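3-hydroxyacyl-CoA dehydrogenase (Archaeoglobus fulgidus, PDB 1ZEJ) probably binds NAD(+) and acts as a dimeric dehydrogenase of the 3-hydroxyacyl-CoA dehydrogenase family, oxidising a hydroxyl group of its substrate. Local coordinates at residues T213-L218 with E281-L286; V81-N86 with S108-D113; P138-V143 with L163-V168. All coordinates share one frame; numbering follows the deposited sequence.

Overall arrangement
From the N terminus the three contacts follow in series; none nests in or crosses another. Contact 2 comes first: residues 81-86, after strand 76-79, meet 108-113, after strand 103-105, closing a loop that carries helix 85-96. Contact 3 then pairs strand 139-144 with strand 166-171, the chain between them forming helix 150-162, at one end of the eight-stranded sheet. Contacts 2 and 3 touch, Val112 CG1 lying 3.9 Å from Val143 O. Contact 1 closes the longest loop, bringing helix 275-290 back onto helix 197-224, with its centre about 35 Å from that of contact 2, beyond the chain's centre. All three also meet the second subunit.

Contact 1. Residues T213-L218 with E281-L286; sequences TLFGPL and ERLKKL
Leu214 sits at the middle of this helix-helix contact, its side chain directed at Arg282, Leu283 and Leu286. With CG anti to the carbonyl carbon (chi1 -70°) and the chain extended beyond it, the leucine divides its two methyls between unlike neighbours. CD1 rests 3.8 Å from Leu283 CD2, while CD2 lies over one face of the Arg282 guanidinium, 3.6 Å from Arg282 NH2. Leu286 comes alongside from the opposite direction and places its CD2 3.9 Å from Leu214 CG. Phe215 fills the next position: its ring edge, at CE2, meets Leu283 CG at 4.1 Å, and CE1 lies 3.6 Å from Arg282 NH1. Ring and guanidinium planes stand 78° apart, so the guanidinium does not lie flat on the ring.

Arg282 reaches back along Leu214 by a bend at its third torsion, and there NH1 donates to Leu214 O at 3.3 Å. The bond is long and far from straight, 138° at the hydrogen, with the donor above the carbonyl plane. A methionine here would probably leave Leu214 O without this donor and take away the flat group under Leu214 CD2 and the contact at Phe215 CE1.

The short axes stay 11.1 Å apart, so side chains bridge these two helices of the helical part of the chain. Leu283 and Leu286 also touch Leu211 and Leu210, so the apolar contact continues along helix 197-224, where Thr213 packs on Gly209 of the second subunit. The chemistry is thus an apolar core edged by one partly exposed arginine, whose charged end ties helix 275-290 to a backbone carbonyl.

Contact 2. Residues V81-N86 with S108-D113; sequences VFEDLN and SVISVD
In the predicted NAD(+) site of this Rossmann-type domain, two loops that follow sheet strands meet through Glu83 and Ser108, both probably among the residues that line the cofactor site. Glu83 lays its carboxylate against the backbone of the loop 108-110. OE2 takes two N-H groups: Ile110 N at 3.0 Å, met nearly along the C-O axis, and Val109 N at 2.9 Å, approaching from above the carboxylate plane. OE1 accepts a weak bond from Ser108 N at 3.3 Å. The chain of Glu83 turns at chi2 (72°), which brings the carboxylate to these amides, and its CG slides past Ile110 CG1 at 3.8 Å. The three backbone N-H groups, one of them weakly, hold the carboxylate against turning and would probably favour its charged form. Next to it, Leu85 CD1 packs on Ile110 CG2 at 4.2 Å.

Both segments run into helices. Asp84 is the N-cap of helix 85-96, its side chain capping a backbone N further on, and OD2 also bonds Thr87 OG1; Ser111 caps helix 112-116 through Asp114 N. Leu85 and Ile110 both touch Ile115 of that second helix, while Tyr235 of the second subunit bonds Ser111 N and packs on Ile110.

Contact 3. Residues P138-V143 with L163-V168; sequences PLVEIV and LGKEVV
Pro138 opens the pairing: its O accepts from Glu166 N at 2.8 Å, and from there the two strands run parallel. The remaining backbone bonds go back and forth between the chains. Val140 N donates to Glu166 O at 2.9 Å, Val168 N to Val140 O at 3.2 Å, and Ile142 N to Val168 O at 2.8 Å. Leu139, Val140 and Glu141 are thereby bridged to Glu166, Val167 and Val168 in turn. CA-H...O contacts fill in between these bonds, as from Val167 CA to Val140 O at 3.3 Å. The short axes approach to 4.8 Å, with 27° between their directions.

Apolar contacts lie on both faces. On the face of Leu139, Glu141, Glu166 and Val168, the leucine has CG anti to the backbone N (chi1 -178°), which turns CD1 over the neighbouring strand to meet Val168 CG2 at 3.8 Å. On the face of Val140 and Val167, Ile142 CD1 crosses to Val167 CG1 at 3.8 Å. The aliphatic part of Lys165 lies across Val140 CG2, leaving NZ to bond the carbonyls of Pro134 and Met137. Leu160 of helix 150-162 packs on Val140 and Val167.

The polar ends find partners beyond the strands. Glu166 makes a salt bridge with Arg202 of the second subunit. Glu141 OE1 is hydrogen-bonded to His129 ND1 and Ser174 OG, and OE2 to Val176 N; His129 is predicted to be important for catalysis, so Glu141 probably helps orient it, as in the His-Glu pair of this family.

Gly164, with positive phi, ends helix 150-162 in a Schellman motif and lets the chain turn into strand 166-171, completing a beta-alpha-beta unit at the edge of the dinucleotide-binding sheet.

Contact 1. Residues T213-L218 with E281-L286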
# COMPACT_ATOMS: atom_id res chain seq x y z
N THR A 213 2.40 -3.67 -4.64
CA THR A 213 2.00 -5.00 -5.10
C THR A 213 3.14 -5.73 -5.79
O THR A 213 3.42 -6.88 -5.48
CB THR A 213 0.78 -4.92 -6.03
OG1 THR A 213 -0.35 -4.48 -5.27
CG2 THR A 213 0.47 -6.25 -6.67
N LEU A 214 3.84 -5.04 -6.69
CA LEU A 214 4.84 -5.68 -7.53
C LEU A 214 6.19 -5.74 -6.85
O LEU A 214 6.93 -6.72 -7.02
CB LEU A 214 4.95 -4.89 -8.84
CG LEU A 214 3.75 -4.99 -9.78
CD1 LEU A 214 4.10 -4.15 -10.97
CD2 LEU A 214 3.46 -6.39 -10.23
N PHE A 215 6.51 -4.71 -6.07
CA PHE A 215 7.87 -4.62 -5.48
C PHE A 215 7.94 -4.60 -3.97
O PHE A 215 9.00 -4.87 -3.41
CB PHE A 215 8.62 -3.40 -6.06
CG PHE A 215 8.54 -3.30 -7.54
CD1 PHE A 215 9.30 -4.15 -8.35
CD2 PHE A 215 7.67 -2.40 -8.15
CE1 PHE A 215 9.20 -4.09 -9.72
CE2 PHE A 215 7.56 -2.34 -9.54
CZ PHE A 215 8.33 -3.18 -10.31
N GLY A 216 6.82 -4.32 -3.30
CA GLY A 216 6.80 -4.04 -1.88
C GLY A 216 7.40 -2.64 -1.63
O GLY A 216 8.09 -2.08 -2.48
N PRO A 217 7.15 -2.09 -0.45
CA PRO A 217 7.74 -0.78 -0.12
C PRO A 217 9.28 -0.79 -0.02
O PRO A 217 9.92 0.22 -0.31
CB PRO A 217 7.08 -0.45 1.23
CG PRO A 217 6.73 -1.79 1.86
CD PRO A 217 6.33 -2.64 0.65
N LEU A 218 9.87 -1.88 0.41
CA LEU A 218 11.34 -1.94 0.53
C LEU A 218 12.01 -2.18 -0.82
O LEU A 218 12.94 -1.46 -1.19
CB LEU A 218 11.76 -2.99 1.57
CG LEU A 218 11.31 -2.70 3.03
CD1 LEU A 218 11.91 -3.75 3.97
CD2 LEU A 218 11.67 -1.34 3.53
N GLU A 281 8.34 -3.03 -17.61
CA GLU A 281 7.56 -4.08 -18.28
C GLU A 281 6.45 -4.61 -17.37
O GLU A 281 5.28 -4.73 -17.76
CB GLU A 281 8.46 -5.27 -18.74
CG GLU A 281 9.39 -4.92 -19.88
CD GLU A 281 10.34 -6.06 -20.29
OE1 GLU A 281 10.42 -7.11 -19.58
OE2 GLU A 281 11.00 -5.92 -21.36
N ARG A 282 6.80 -4.90 -16.13
CA ARG A 282 5.80 -5.42 -15.18
C ARG A 282 4.72 -4.40 -14.84
O ARG A 282 3.55 -4.73 -14.75
CB ARG A 282 6.47 -5.91 -13.90
CG ARG A 282 7.37 -7.11 -14.11
CD ARG A 282 7.99 -7.46 -12.79
NE ARG A 282 7.01 -8.09 -11.88
CZ ARG A 282 7.11 -8.09 -10.55
NH1 ARG A 282 8.14 -7.50 -9.95
NH2 ARG A 282 6.17 -8.68 -9.81
N LEU A 283 5.12 -3.13 -14.67
CA LEU A 283 4.15 -2.08 -14.39
C LEU A 283 3.23 -1.88 -15.62
O LEU A 283 2.03 -1.71 -15.48
CB LEU A 283 4.86 -0.75 -14.05
CG LEU A 283 5.53 -0.68 -12.66
CD1 LEU A 283 6.60 0.39 -12.58
CD2 LEU A 283 4.48 -0.41 -11.65
N LYS A 284 3.79 -1.88 -16.83
CA LYS A 284 2.96 -1.68 -18.02
C LYS A 284 1.90 -2.80 -18.12
O LYS A 284 0.77 -2.56 -18.53
CB LYS A 284 3.80 -1.64 -19.28
CG LYS A 284 4.64 -0.37 -19.42
CD LYS A 284 5.64 -0.50 -20.60
CE LYS A 284 4.98 -0.18 -21.90
NZ LYS A 284 5.90 -0.19 -23.10
N LYS A 285 2.31 -4.02 -17.79
CA LYS A 285 1.42 -5.18 -17.87
C LYS A 285 0.30 -5.06 -16.87
O LYS A 285 -0.87 -5.29 -17.20
CB LYS A 285 2.21 -6.46 -17.63
CG LYS A 285 3.18 -6.79 -18.76
CD LYS A 285 4.29 -7.80 -18.27
CE LYS A 285 3.72 -9.10 -17.69
NZ LYS A 285 4.68 -9.90 -16.78
N LEU A 286 0.64 -4.64 -15.65
CA LEU A 286 -0.37 -4.45 -14.60
C LEU A 286 -1.32 -3.32 -14.91
O LEU A 286 -2.51 -3.47 -14.75
CB LEU A 286 0.30 -4.23 -13.24
CG LEU A 286 -0.64 -4.01 -12.04
CD1 LEU A 286 -1.55 -5.18 -11.86
CD2 LEU A 286 0.21 -3.82 -10.80

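Contact 2. Residues V81-N86 with S108-D113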
# COMPACT_ATOMS: atom_id res chain seq x y z
N VAL A 81 -13.92 -18.16 16.88
CA VAL A 81 -15.16 -17.77 17.56
C VAL A 81 -15.19 -16.25 17.73
O VAL A 81 -14.28 -15.55 17.29
CB VAL A 81 -15.34 -18.51 18.91
CG1 VAL A 81 -15.34 -20.01 18.71
CG2 VAL A 81 -14.26 -18.12 19.94
N PHE A 82 -16.24 -15.75 18.37
CA PHE A 82 -16.36 -14.30 18.62
C PHE A 82 -15.07 -13.65 19.15
O PHE A 82 -14.37 -14.22 19.99
CB PHE A 82 -17.55 -14.01 19.55
CG PHE A 82 -17.88 -12.55 19.63
CD1 PHE A 82 -18.67 -11.95 18.66
CD2 PHE A 82 -17.38 -11.78 20.65
CE1 PHE A 82 -18.97 -10.58 18.72
CE2 PHE A 82 -17.66 -10.42 20.73
CZ PHE A 82 -18.46 -9.81 19.75
N GLU A 83 -14.76 -12.49 18.61
CA GLU A 83 -13.57 -11.70 18.95
C GLU A 83 -13.68 -11.06 20.36
O GLU A 83 -13.96 -9.86 20.49
CB GLU A 83 -13.40 -10.56 17.92
CG GLU A 83 -12.01 -9.85 17.99
CD GLU A 83 -10.86 -10.73 17.45
OE1 GLU A 83 -11.15 -11.79 16.82
OE2 GLU A 83 -9.67 -10.38 17.64
N ASP A 84 -13.47 -11.88 21.39
CA ASP A 84 -13.58 -11.48 22.78
C ASP A 84 -12.60 -12.35 23.56
O ASP A 84 -12.60 -13.56 23.36
CB ASP A 84 -15.00 -11.76 23.25
CG ASP A 84 -15.19 -11.50 24.70
OD1 ASP A 84 -15.06 -10.33 25.12
OD2 ASP A 84 -15.48 -12.47 25.43
N LEU A 85 -11.78 -11.75 24.43
CA LEU A 85 -10.75 -12.51 25.18
C LEU A 85 -11.32 -13.68 25.98
O LEU A 85 -10.87 -14.82 25.82
CB LEU A 85 -9.96 -11.59 26.12
CG LEU A 85 -8.88 -12.25 27.00
CD1 LEU A 85 -7.80 -12.93 26.19
CD2 LEU A 85 -8.25 -11.20 27.90
N ASN A 86 -12.31 -13.42 26.82
CA ASN A 86 -12.84 -14.48 27.68
C ASN A 86 -13.49 -15.64 26.89
O ASN A 86 -13.38 -16.82 27.28
CB ASN A 86 -13.82 -13.94 28.73
CG ASN A 86 -13.20 -12.90 29.64
OD1 ASN A 86 -13.92 -12.10 30.26
ND2 ASN A 86 -11.88 -12.91 29.75
N SER A 108 -8.36 -11.37 15.10
CA SER A 108 -8.22 -10.11 14.36
C SER A 108 -7.29 -9.15 15.08
O SER A 108 -6.31 -8.71 14.51
CB SER A 108 -9.59 -9.42 14.16
OG SER A 108 -10.28 -9.90 13.02
N VAL A 109 -7.64 -8.80 16.31
CA VAL A 109 -6.84 -7.86 17.08
C VAL A 109 -6.60 -8.26 18.54
O VAL A 109 -5.77 -7.62 19.18
CB VAL A 109 -7.46 -6.46 17.10
CG1 VAL A 109 -7.56 -5.88 15.68
CG2 VAL A 109 -8.83 -6.47 17.80
N ILE A 110 -7.35 -9.23 19.07
CA ILE A 110 -7.17 -9.66 20.45
C ILE A 110 -5.75 -10.21 20.54
O ILE A 110 -5.34 -11.00 19.70
CB ILE A 110 -8.19 -10.75 20.87
CG1 ILE A 110 -9.63 -10.20 20.88
CG2 ILE A 110 -7.88 -11.29 22.30
CD1 ILE A 110 -9.94 -9.28 22.03
N SER A 111 -5.02 -9.72 21.54
CA SER A 111 -3.61 -10.09 21.75
C SER A 111 -3.39 -11.60 21.99
O SER A 111 -4.00 -12.19 22.89
CB SER A 111 -3.13 -9.28 22.96
OG SER A 111 -1.92 -9.74 23.49
N VAL A 112 -2.52 -12.22 21.21
CA VAL A 112 -2.20 -13.63 21.40
C VAL A 112 -1.50 -13.88 22.72
O VAL A 112 -1.68 -14.95 23.34
CB VAL A 112 -1.37 -14.25 20.23
CG1 VAL A 112 -2.19 -14.18 18.94
CG2 VAL A 112 0.01 -13.55 20.06
N ASP A 113 -0.72 -12.90 23.17
CA ASP A 113 -0.08 -13.01 24.48
C ASP A 113 -1.11 -12.99 25.61
O ASP A 113 -1.00 -13.74 26.59
CB ASP A 113 0.99 -11.95 24.67
CG ASP A 113 2.27 -12.28 23.90
OD1 ASP A 113 3.12 -12.97 24.44
OD2 ASP A 113 2.42 -11.85 22.76

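Contact 3. Residues P138-V143 with L163-V168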
# COMPACT_ATOMS: atom_id res chain seq x y z
N PRO A 138 -4.27 -15.33 -0.57
CA PRO A 138 -3.10 -16.18 -0.31
C PRO A 138 -2.34 -15.97 0.99
O PRO A 138 -1.73 -16.93 1.47
CB PRO A 138 -2.21 -15.90 -1.53
CG PRO A 138 -2.57 -14.55 -1.95
CD PRO A 138 -4.03 -14.44 -1.71
N LEU A 139 -2.40 -14.78 1.59
CA LEU A 139 -1.60 -14.51 2.79
C LEU A 139 -2.24 -15.07 4.06
O LEU A 139 -3.45 -14.92 4.28
CB LEU A 139 -1.29 -13.01 2.94
CG LEU A 139 -0.41 -12.68 4.14
CD1 LEU A 139 1.07 -13.02 3.85
CD2 LEU A 139 -0.52 -11.27 4.51
N VAL A 140 -1.43 -15.76 4.85
CA VAL A 140 -1.81 -16.10 6.21
C VAL A 140 -0.64 -15.71 7.09
O VAL A 140 0.51 -16.04 6.80
CB VAL A 140 -2.16 -17.58 6.39
CG1 VAL A 140 -2.62 -17.85 7.79
CG2 VAL A 140 -3.23 -17.97 5.43
N GLU A 141 -0.93 -14.97 8.15
CA GLU A 141 0.07 -14.60 9.14
C GLU A 141 -0.01 -15.53 10.33
O GLU A 141 -1.09 -15.82 10.82
CB GLU A 141 -0.15 -13.20 9.64
CG GLU A 141 0.18 -12.12 8.64
CD GLU A 141 -0.10 -10.74 9.21
OE1 GLU A 141 -1.16 -10.59 9.89
OE2 GLU A 141 0.75 -9.81 9.01
N ILE A 142 1.14 -16.02 10.78
CA ILE A 142 1.21 -16.69 12.07
C ILE A 142 1.69 -15.67 13.06
O ILE A 142 2.74 -15.06 12.82
CB ILE A 142 2.18 -17.85 12.02
CG1 ILE A 142 1.63 -18.93 11.06
CG2 ILE A 142 2.50 -18.38 13.43
CD1 ILE A 142 2.55 -20.06 10.79
N VAL A 143 0.96 -15.50 14.16
CA VAL A 143 1.30 -14.50 15.14
C VAL A 143 1.61 -15.25 16.43
O VAL A 143 0.73 -15.85 17.02
CB VAL A 143 0.17 -13.50 15.33
CG1 VAL A 143 0.59 -12.38 16.28
CG2 VAL A 143 -0.26 -12.90 13.99
N LEU A 163 -0.54 -26.05 1.91
CA LEU A 163 -1.88 -25.75 1.46
C LEU A 163 -1.88 -24.75 0.31
O LEU A 163 -2.93 -24.51 -0.31
CB LEU A 163 -2.68 -25.20 2.64
CG LEU A 163 -4.17 -25.39 2.76
CD1 LEU A 163 -4.58 -26.86 2.74
CD2 LEU A 163 -4.57 -24.74 4.10
N GLY A 164 -0.73 -24.13 0.04
CA GLY A 164 -0.63 -23.14 -1.01
C GLY A 164 -0.71 -21.72 -0.51
O GLY A 164 -0.73 -20.79 -1.33
N LYS A 165 -0.67 -21.51 0.81
CA LYS A 165 -0.69 -20.15 1.35
C LYS A 165 0.72 -19.53 1.40
O LYS A 165 1.74 -20.24 1.48
CB LYS A 165 -1.35 -20.14 2.74
CG LYS A 165 -2.83 -20.65 2.75
CD LYS A 165 -3.66 -19.81 1.78
CE LYS A 165 -5.08 -19.70 2.12
NZ LYS A 165 -5.82 -19.17 0.91
N GLU A 166 0.77 -18.20 1.31
CA GLU A 166 1.97 -17.43 1.53
C GLU A 166 2.01 -17.08 3.02
O GLU A 166 1.13 -16.39 3.55
CB GLU A 166 1.98 -16.16 0.69
CG GLU A 166 2.16 -16.40 -0.81
CD GLU A 166 3.59 -16.87 -1.15
OE1 GLU A 166 4.54 -16.59 -0.40
OE2 GLU A 166 3.75 -17.50 -2.19
N VAL A 167 3.00 -17.58 3.72
CA VAL A 167 2.99 -17.47 5.18
C VAL A 167 4.04 -16.47 5.65
O VAL A 167 5.18 -16.50 5.21
CB VAL A 167 3.28 -18.83 5.87
CG1 VAL A 167 3.38 -18.64 7.40
CG2 VAL A 167 2.24 -19.82 5.55
N VAL A 168 3.63 -15.58 6.55
CA VAL A 168 4.54 -14.69 7.24
C VAL A 168 4.35 -14.91 8.76
O VAL A 168 3.22 -14.89 9.25
CB VAL A 168 4.27 -13.19 6.90
CG1 VAL A 168 5.16 -12.28 7.71
CG2 VAL A 168 4.51 -12.91 5.43